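Esterase (Capnocytophaga ochracea, PDB 4W9R) is of unknown function but belongs to the putative esterases of the alpha/beta-hydrolase clan, and so may hydrolyse esters. Local coordinates at residues Y132-K137 with E157-A162; P168-Y173 with S204-F209; T177-N182 with D211-S216. All blocks are in the same frame, centred on the assembly; numbering follows the deposited sequence.

Contact 1 of 3, residues Y132-K137 with E157-A162; sequences YMLAEK and EEFSHA
Helix 156-165 presents F159 and A162, three residues apart, to M133 and L134 in the connection between helix 123-128 and strand 143-149. M133, a selenomethionine, reaches across with its terminal methyl: CE lies 3.6 Å from A162 CB and 3.9 Å from F159 CD1, where it meets the phenyl edge near the ring plane. After a straight run to SE, the bend about CG-SE (chi3 44°) brings this methyl to the helix. L134 comes in beside it, its side chain at about a right angle to that of F159. CG of L134 is 3.9 Å from F159 CE1, and the CD2 branch sits 3.9 Å from A162 CB, so that the alanine methyl is shared by both partners. Helix 156-165 is the crossover helix of a beta-alpha-beta unit, linking the neighbouring parallel strands 143-149 and 171-180, and this apolar patch joins it to the preceding connection. On the exposed side, the extended E158 brings OE2 to 3.8 Å from L134 CD1. The ring of Y131 meets F159 edge-to-face, while S160, pointing away from M133 and L134, hydrogen-bonds through OG to A199 N.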
loop_
_atom_site.group_PDB
_atom_site.type_symbol
_atom_site.label_atom_id
_atom_site.label_comp_id
_atom_site.label_asym_id
_atom_site.label_seq_id
_atom_site.Cartn_x
_atom_site.Cartn_y
_atom_site.Cartn_z
ATOM N N TYR B 132 2.067 18.290 -17.033
ATOM C CA TYR B 132 0.666 18.693 -17.070
ATOM C C TYR B 132 0.453 20.002 -16.306
ATOM O O TYR B 132 -0.577 20.659 -16.459
ATOM C CB TYR B 132 -0.228 17.585 -16.513
ATOM C CG TYR B 132 -0.303 16.382 -17.423
ATOM C CD1 TYR B 132 -0.978 16.450 -18.633
ATOM C CD2 TYR B 132 0.307 15.183 -17.081
ATOM C CE1 TYR B 132 -1.046 15.360 -19.476
ATOM C CE2 TYR B 132 0.242 14.084 -17.920
ATOM C CZ TYR B 132 -0.437 14.180 -19.117
ATOM O OH TYR B 132 -0.509 13.099 -19.964
HETATM N N MSE B 133 1.437 20.376 -15.492
HETATM C CA MSE B 133 1.432 21.662 -14.799
HETATM C C MSE B 133 1.626 22.829 -15.763
HETATM O O MSE B 133 1.236 23.960 -15.472
HETATM C CB MSE B 133 2.532 21.705 -13.736
HETATM C CG MSE B 133 2.199 20.996 -12.441
HETATM SE SE MSE B 133 3.773 20.873 -11.295
HETATM C CE MSE B 133 4.448 22.679 -11.535
ATOM N N LEU B 134 2.242 22.550 -16.907
ATOM C CA LEU B 134 2.606 23.594 -17.859
ATOM C C LEU B 134 1.511 23.850 -18.891
ATOM O O LEU B 134 1.695 24.649 -19.809
ATOM C CB LEU B 134 3.915 23.229 -18.563
ATOM C CG LEU B 134 5.078 22.841 -17.643
ATOM C CD1 LEU B 134 6.334 22.548 -18.448
ATOM C CD2 LEU B 134 5.341 23.925 -16.609
ATOM N N ALA B 135 0.380 23.165 -18.742
ATOM C CA ALA B 135 -0.746 23.314 -19.662
ATOM C C ALA B 135 -1.252 24.756 -19.707
ATOM O O ALA B 135 -1.542 25.357 -18.673
ATOM C CB ALA B 135 -1.873 22.371 -19.272
ATOM N N GLU B 136 -1.352 25.300 -20.917
ATOM C CA GLU B 136 -1.735 26.695 -21.113
ATOM C C GLU B 136 -3.240 26.933 -20.995
ATOM O O GLU B 136 -3.673 27.994 -20.543
ATOM C CB GLU B 136 -1.245 27.186 -22.479
ATOM N N LYS B 137 -4.032 25.943 -21.393
ATOM C CA LYS B 137 -5.480 26.110 -21.502
ATOM C C LYS B 137 -6.169 26.125 -20.140
ATOM O O LYS B 137 -6.742 27.136 -19.733
ATOM C CB LYS B 137 -6.075 24.999 -22.371
ATOM N N GLU B 157 13.809 24.585 -12.607
ATOM C CA GLU B 157 13.499 26.008 -12.511
ATOM C C GLU B 157 12.189 26.356 -13.212
ATOM O O GLU B 157 11.448 27.228 -12.759
ATOM C CB GLU B 157 14.639 26.841 -13.097
ATOM N N GLU B 158 11.904 25.668 -14.313
ATOM C CA GLU B 158 10.707 25.959 -15.096
ATOM C C GLU B 158 9.440 25.534 -14.359
ATOM O O GLU B 158 8.413 26.206 -14.441
ATOM C CB GLU B 158 10.779 25.279 -16.464
ATOM C CG GLU B 158 9.627 25.637 -17.391
ATOM C CD GLU B 158 9.918 25.304 -18.842
ATOM O OE1 GLU B 158 11.111 25.235 -19.208
ATOM O OE2 GLU B 158 8.956 25.114 -19.615
ATOM N N PHE B 159 9.515 24.419 -13.638
ATOM C CA PHE B 159 8.383 23.960 -12.840
ATOM C C PHE B 159 8.231 24.817 -11.588
ATOM O O PHE B 159 7.145 24.906 -11.014
ATOM C CB PHE B 159 8.543 22.485 -12.463
ATOM C CG PHE B 159 8.351 21.543 -13.615
ATOM C CD1 PHE B 159 7.084 21.297 -14.121
ATOM C CD2 PHE B 159 9.434 20.901 -14.194
ATOM C CE1 PHE B 159 6.901 20.432 -15.185
ATOM C CE2 PHE B 159 9.259 20.034 -15.257
ATOM C CZ PHE B 159 7.991 19.799 -15.753
ATOM N N SER B 160 9.326 25.447 -11.174
ATOM C CA SER B 160 9.306 26.348 -10.030
ATOM C C SER B 160 8.424 27.557 -10.317
ATOM O O SER B 160 7.647 27.988 -9.465
ATOM C CB SER B 160 10.722 26.798 -9.673
ATOM O OG SER B 160 10.716 27.682 -8.566
ATOM N N HIS B 161 8.547 28.094 -11.526
ATOM C CA HIS B 161 7.747 29.238 -11.944
ATOM C C HIS B 161 6.267 28.882 -12.005
ATOM O O HIS B 161 5.409 29.697 -11.663
ATOM C CB HIS B 161 8.223 29.756 -13.302
ATOM C CG HIS B 161 9.622 30.286 -13.287
ATOM N ND1 HIS B 161 10.441 30.261 -14.396
ATOM C CD2 HIS B 161 10.349 30.856 -12.297
ATOM C CE1 HIS B 161 11.611 30.791 -14.088
ATOM N NE2 HIS B 161 11.581 31.161 -12.821
ATOM N N ALA B 162 5.974 27.660 -12.438
ATOM C CA ALA B 162 4.595 27.199 -12.547
ATOM C C ALA B 162 3.952 27.071 -11.170
ATOM O O ALA B 162 2.787 27.428 -10.984
ATOM C CB ALA B 162 4.536 25.873 -13.287
#

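Contact 2 of 3, residues P168-Y173 with S204-F209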
loop_
_atom_site.group_PDB
_atom_site.type_symbol
_atom_site.label_atom_id
_atom_site.label_comp_id
_atom_site.label_asym_id
_atom_site.label_seq_id
_atom_site.Cartn_x
_atom_site.Cartn_y
_atom_site.Cartn_z
ATOM N N PRO B 168 -6.060 28.144 -11.079
ATOM C CA PRO B 168 -7.348 28.777 -10.766
ATOM C C PRO B 168 -8.018 28.246 -9.496
ATOM O O PRO B 168 -8.555 29.048 -8.734
ATOM C CB PRO B 168 -8.207 28.463 -12.005
ATOM C CG PRO B 168 -7.441 27.429 -12.782
ATOM C CD PRO B 168 -6.009 27.695 -12.479
ATOM N N ASN B 169 -7.989 26.936 -9.261
ATOM C CA ASN B 169 -8.638 26.397 -8.069
ATOM C C ASN B 169 -7.680 25.720 -7.089
ATOM O O ASN B 169 -7.327 26.299 -6.061
ATOM C CB ASN B 169 -9.729 25.403 -8.476
ATOM C CG ASN B 169 -10.460 24.814 -7.283
ATOM O OD1 ASN B 169 -10.540 25.433 -6.221
ATOM N ND2 ASN B 169 -10.999 23.613 -7.453
ATOM N N ARG B 170 -7.247 24.506 -7.412
ATOM C CA ARG B 170 -6.356 23.771 -6.521
ATOM C C ARG B 170 -5.435 22.819 -7.276
ATOM O O ARG B 170 -5.836 22.198 -8.262
ATOM C CB ARG B 170 -7.170 22.993 -5.482
ATOM C CG ARG B 170 -6.335 22.177 -4.502
ATOM C CD ARG B 170 -7.205 21.572 -3.417
ATOM N NE ARG B 170 -6.448 20.748 -2.478
ATOM C CZ ARG B 170 -6.447 19.419 -2.482
ATOM N NH1 ARG B 170 -7.165 18.755 -3.378
ATOM N NH2 ARG B 170 -5.732 18.752 -1.588
ATOM N N LEU B 171 -4.201 22.702 -6.797
ATOM C CA LEU B 171 -3.260 21.732 -7.334
ATOM C C LEU B 171 -2.591 20.958 -6.207
ATOM O O LEU B 171 -1.898 21.538 -5.370
ATOM C CB LEU B 171 -2.203 22.416 -8.198
ATOM C CG LEU B 171 -1.072 21.500 -8.672
ATOM C CD1 LEU B 171 -1.622 20.328 -9.478
ATOM C CD2 LEU B 171 -0.048 22.280 -9.477
ATOM N N PHE B 172 -2.807 19.648 -6.189
ATOM C CA PHE B 172 -2.135 18.780 -5.233
ATOM C C PHE B 172 -0.975 18.067 -5.915
ATOM O O PHE B 172 -1.183 17.256 -6.817
ATOM C CB PHE B 172 -3.110 17.764 -4.636
ATOM C CG PHE B 172 -2.483 16.843 -3.626
ATOM C CD1 PHE B 172 -2.417 17.203 -2.289
ATOM C CD2 PHE B 172 -1.959 15.618 -4.011
ATOM C CE1 PHE B 172 -1.840 16.360 -1.356
ATOM C CE2 PHE B 172 -1.380 14.771 -3.082
ATOM C CZ PHE B 172 -1.321 15.144 -1.754
ATOM N N TYR B 173 0.244 18.373 -5.485
ATOM C CA TYR B 173 1.423 17.746 -6.065
ATOM C C TYR B 173 2.173 16.910 -5.037
ATOM O O TYR B 173 2.498 17.391 -3.951
ATOM C CB TYR B 173 2.359 18.797 -6.665
ATOM C CG TYR B 173 3.587 18.203 -7.315
ATOM C CD1 TYR B 173 3.527 17.667 -8.596
ATOM C CD2 TYR B 173 4.806 18.170 -6.648
ATOM C CE1 TYR B 173 4.644 17.119 -9.193
ATOM C CE2 TYR B 173 5.930 17.624 -7.239
ATOM C CZ TYR B 173 5.844 17.100 -8.511
ATOM O OH TYR B 173 6.960 16.556 -9.103
ATOM N N SER B 204 -2.578 28.411 -3.860
ATOM C CA SER B 204 -3.524 27.497 -4.494
ATOM C C SER B 204 -2.931 26.102 -4.667
ATOM O O SER B 204 -3.630 25.161 -5.048
ATOM C CB SER B 204 -3.967 28.040 -5.853
ATOM O OG SER B 204 -2.881 28.082 -6.763
ATOM N N VAL B 205 -1.638 25.975 -4.386
ATOM C CA VAL B 205 -0.937 24.714 -4.580
ATOM C C VAL B 205 -0.560 24.056 -3.257
ATOM O O VAL B 205 0.037 24.685 -2.386
ATOM C CB VAL B 205 0.339 24.915 -5.419
ATOM C CG1 VAL B 205 1.121 23.617 -5.527
ATOM C CG2 VAL B 205 -0.014 25.452 -6.797
ATOM N N GLU B 206 -0.917 22.783 -3.115
ATOM C CA GLU B 206 -0.479 21.988 -1.977
ATOM C C GLU B 206 0.658 21.075 -2.423
ATOM O O GLU B 206 0.452 20.141 -3.198
ATOM C CB GLU B 206 -1.640 21.176 -1.403
ATOM C CG GLU B 206 -1.292 20.376 -0.159
ATOM C CD GLU B 206 -2.502 19.679 0.436
ATOM O OE1 GLU B 206 -3.639 20.022 0.042
ATOM O OE2 GLU B 206 -2.319 18.791 1.295
ATOM N N TYR B 207 1.861 21.356 -1.930
ATOM C CA TYR B 207 3.067 20.678 -2.391
ATOM C C TYR B 207 3.613 19.703 -1.353
ATOM O O TYR B 207 3.797 20.059 -0.189
ATOM C CB TYR B 207 4.140 21.710 -2.752
ATOM C CG TYR B 207 5.449 21.125 -3.238
ATOM C CD1 TYR B 207 6.437 20.736 -2.341
ATOM C CD2 TYR B 207 5.704 20.979 -4.595
ATOM C CE1 TYR B 207 7.631 20.203 -2.780
ATOM C CE2 TYR B 207 6.900 20.453 -5.044
ATOM C CZ TYR B 207 7.860 20.067 -4.132
ATOM O OH TYR B 207 9.052 19.543 -4.566
ATOM N N HIS B 208 3.885 18.475 -1.785
ATOM C CA HIS B 208 4.471 17.471 -0.905
ATOM C C HIS B 208 5.610 16.720 -1.582
ATOM O O HIS B 208 5.426 16.115 -2.638
ATOM C CB HIS B 208 3.406 16.476 -0.436
ATOM C CG HIS B 208 2.352 17.084 0.435
ATOM N ND1 HIS B 208 2.577 17.416 1.753
ATOM C CD2 HIS B 208 1.064 17.416 0.176
ATOM C CE1 HIS B 208 1.474 17.928 2.269
ATOM N NE2 HIS B 208 0.542 17.940 1.334
ATOM N N PHE B 209 6.788 16.766 -0.972
ATOM C CA PHE B 209 7.909 15.950 -1.421
ATOM C C PHE B 209 8.424 15.075 -0.286
ATOM O O PHE B 209 8.926 15.574 0.720
ATOM C CB PHE B 209 9.045 16.817 -1.961
ATOM C CG PHE B 209 10.330 16.064 -2.159
ATOM C CD1 PHE B 209 10.423 15.067 -3.117
ATOM C CD2 PHE B 209 11.444 16.349 -1.385
ATOM C CE1 PHE B 209 11.604 14.370 -3.301
ATOM C CE2 PHE B 209 12.630 15.657 -1.566
ATOM C CZ PHE B 209 12.709 14.665 -2.524
#
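L171 O accepts a hydrogen bond from E206 N at 2.8 Å, one rung of the parallel ladder between strands 171-180 and 205-213. Segments 171-173 and 205-209 of these adjacent strands in the beta-alpha-beta unit run 4° apart, and the ladder continues through L171 N to S204 O, Y173 N to E206 O and H208 N to Y173 O. On the face carrying F172, the carboxylate of E206 is held at both oxygens. R170, extended from CG to NE and lying alongside, gives a salt bridge from NH2 to OE1 (2.9 Å), entering from above the carboxylate plane while OE1 stays near the guanidinium plane. OE2 offers its anti lone pair to H208 NE2 at 3.0 Å, in the plane of the imidazole. With an alanine here, the R170 guanidinium would probably lose its carboxylate mate and the H208 ring would be freer to turn. The edge of the F172 ring faces the same carboxylate, their planes 82° apart. L171, Y173, V205 and Y207 occupy the other face, where Y173 OH bonds N130 OD1 and Y207 OH bonds E193 OE1. There the two tyrosine rings lie nearly parallel but slid apart, with Y173 CD2 3.5 Å from Y207 CE2.

Contact 3 of 3, residues T177-N182 with D211-S216; sequences TADVEN and DFKGSS
T177 O takes the backbone N-H of F212 at 2.8 Å, and from this bond the two strands run on together until 211-216 turns a corner at G214. A178 CA points its hydrogen at F212 O, 3.2 Å away. On the same face of the sheet, A178 CB lies 4.3 Å from F212 CB. On the other face the T177 methyl CG2 is 3.8 Å from D211 OD1; the remaining carboxylate oxygen of D211, OD2, is hydrogen-bonded to Y186 OH on helix 183-196. At the corner a side chain takes over from the backbone. D179 OD1 accepts G214 N at 2.9 Å through its syn lone pair, with an angle of 155° at the hydrogen. The chi1 of D179, 65°, sets CG between the backbone N and the carbonyl carbon and turns the carboxylate toward the N-H of G214, while OD2 passes 3.8 Å from K213 CG. G214 itself has positive phi, which suits a residue without a side chain. Beyond it V180 N makes a weak, long bond to S215 O. Farther out, N182 ND2 closes back on A178 O at 3.0 Å and also reaches N148 OD1, tying down the end of the 177-182 segment. E181 turns outward, its two carboxylate oxygens bonded to K242 N and E243 N of the second subunit, and a glycerol, probably from the crystallisation liquor, is hydrogen-bonded to S216 N. These are the C-terminal ends of the last two parallel strands of an alpha/beta-hydrolase-like sheet, the region from which active relatives generally supply the acid and the histidine of the catalytic triad.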
loop_
_atom_site.group_PDB
_atom_site.type_symbol
_atom_site.label_atom_id
_atom_site.label_comp_id
_atom_site.label_asym_id
_atom_site.label_seq_id
_atom_site.Cartn_x
_atom_site.Cartn_y
_atom_site.Cartn_z
ATOM N N THR B 177 10.750 9.749 -3.667
ATOM C CA THR B 177 11.923 9.061 -4.191
ATOM C C THR B 177 12.587 8.215 -3.105
ATOM O O THR B 177 12.367 8.432 -1.913
ATOM C CB THR B 177 12.947 10.055 -4.776
ATOM O OG1 THR B 177 14.067 9.335 -5.305
ATOM C CG2 THR B 177 13.426 11.022 -3.706
ATOM N N ALA B 178 13.388 7.243 -3.529
ATOM C CA ALA B 178 14.081 6.345 -2.612
ATOM C C ALA B 178 15.513 6.144 -3.085
ATOM O O ALA B 178 15.760 6.086 -4.284
ATOM C CB ALA B 178 13.356 5.014 -2.512
ATOM N N ASP B 179 16.456 6.076 -2.152
ATOM C CA ASP B 179 17.871 6.006 -2.517
ATOM C C ASP B 179 18.490 4.607 -2.634
ATOM O O ASP B 179 19.608 4.483 -3.131
ATOM C CB ASP B 179 18.696 6.823 -1.516
ATOM C CG ASP B 179 18.653 6.249 -0.115
ATOM O OD1 ASP B 179 17.622 5.647 0.253
ATOM O OD2 ASP B 179 19.652 6.399 0.618
ATOM N N VAL B 180 17.792 3.553 -2.213
ATOM C CA VAL B 180 18.467 2.257 -2.139
ATOM C C VAL B 180 18.551 1.590 -3.508
ATOM O O VAL B 180 17.540 1.255 -4.127
ATOM C CB VAL B 180 17.770 1.302 -1.155
ATOM C CG1 VAL B 180 18.388 -0.084 -1.238
ATOM C CG2 VAL B 180 17.869 1.842 0.259
ATOM N N GLU B 181 19.793 1.411 -3.952
ATOM C CA GLU B 181 20.151 0.915 -5.280
ATOM C C GLU B 181 19.541 1.795 -6.368
ATOM O O GLU B 181 19.407 1.373 -7.516
ATOM C CB GLU B 181 19.690 -0.536 -5.458
ATOM C CG GLU B 181 20.313 -1.530 -4.485
ATOM C CD GLU B 181 21.667 -2.040 -4.948
ATOM O OE1 GLU B 181 22.140 -1.601 -6.018
ATOM O OE2 GLU B 181 22.259 -2.887 -4.243
ATOM N N ASN B 182 19.150 3.007 -5.989
ATOM C CA ASN B 182 18.679 4.025 -6.921
ATOM C C ASN B 182 19.661 5.142 -7.271
ATOM O O ASN B 182 19.295 6.063 -8.002
ATOM C CB ASN B 182 17.388 4.640 -6.397
ATOM C CG ASN B 182 16.355 4.824 -7.488
ATOM O OD1 ASN B 182 16.401 4.151 -8.520
ATOM N ND2 ASN B 182 15.416 5.733 -7.268
ATOM N N ASP B 211 11.043 12.186 0.830
ATOM C CA ASP B 211 12.261 11.450 0.533
ATOM C C ASP B 211 12.346 10.209 1.412
ATOM O O ASP B 211 12.491 10.313 2.630
ATOM C CB ASP B 211 13.490 12.342 0.741
ATOM C CG ASP B 211 14.796 11.602 0.531
ATOM O OD1 ASP B 211 14.799 10.579 -0.185
ATOM O OD2 ASP B 211 15.827 12.049 1.076
ATOM N N PHE B 212 12.268 9.034 0.795
ATOM C CA PHE B 212 12.375 7.798 1.556
ATOM C C PHE B 212 13.830 7.365 1.574
ATOM O O PHE B 212 14.372 6.931 0.559
ATOM C CB PHE B 212 11.509 6.693 0.946
ATOM C CG PHE B 212 10.033 6.968 1.001
ATOM C CD1 PHE B 212 9.406 7.669 -0.016
ATOM C CD2 PHE B 212 9.268 6.508 2.060
ATOM C CE1 PHE B 212 8.046 7.915 0.030
ATOM C CE2 PHE B 212 7.909 6.751 2.111
ATOM C CZ PHE B 212 7.296 7.455 1.095
ATOM N N LYS B 213 14.452 7.457 2.742
ATOM C CA LYS B 213 15.872 7.175 2.855
ATOM C C LYS B 213 16.075 5.839 3.551
ATOM O O LYS B 213 15.475 5.572 4.592
ATOM C CB LYS B 213 16.586 8.299 3.606
ATOM C CG LYS B 213 18.102 8.262 3.482
ATOM C CD LYS B 213 18.735 9.525 4.043
ATOM C CE LYS B 213 18.260 10.761 3.294
ATOM N NZ LYS B 213 18.871 12.010 3.826
ATOM N N GLY B 214 16.916 4.997 2.961
ATOM C CA GLY B 214 17.136 3.659 3.474
ATOM C C GLY B 214 16.003 2.735 3.074
ATOM O O GLY B 214 15.835 1.657 3.643
ATOM N N SER B 215 15.223 3.164 2.087
ATOM C CA SER B 215 14.090 2.383 1.610
ATOM C C SER B 215 14.277 1.933 0.167
ATOM O O SER B 215 14.801 2.678 -0.661
ATOM C CB SER B 215 12.798 3.190 1.735
ATOM O OG SER B 215 11.701 2.476 1.190
ATOM N N SER B 216 13.848 0.710 -0.128
ATOM C CA SER B 216 13.852 0.216 -1.498
ATOM C C SER B 216 12.836 0.990 -2.328
ATOM O O SER B 216 11.830 1.470 -1.803
ATOM C CB SER B 216 13.548 -1.282 -1.543
ATOM O OG SER B 216 14.636 -2.040 -1.043
#

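Contacts 2 and 3 are successive portions of one strand pair, 171-180 with 205-213, their centres about 24 Å apart; contact 2 lies at the start of the ladder and contact 3 at its C-terminal end. F209 CE1 of contact 2 packs on T177 CG2 of contact 3, 3.8 Å away. Contact 1 packs against the opening of that ladder: M133 CG is 3.9 Å from L171 CD2, and the centres of contacts 1 and 2 lie about 12 Å apart. Between contacts 1 and 3 the nearest atoms are about 15 Å apart. Contact 3 is the one with a bound glycerol and with links to the second subunit, which touches neither of the others.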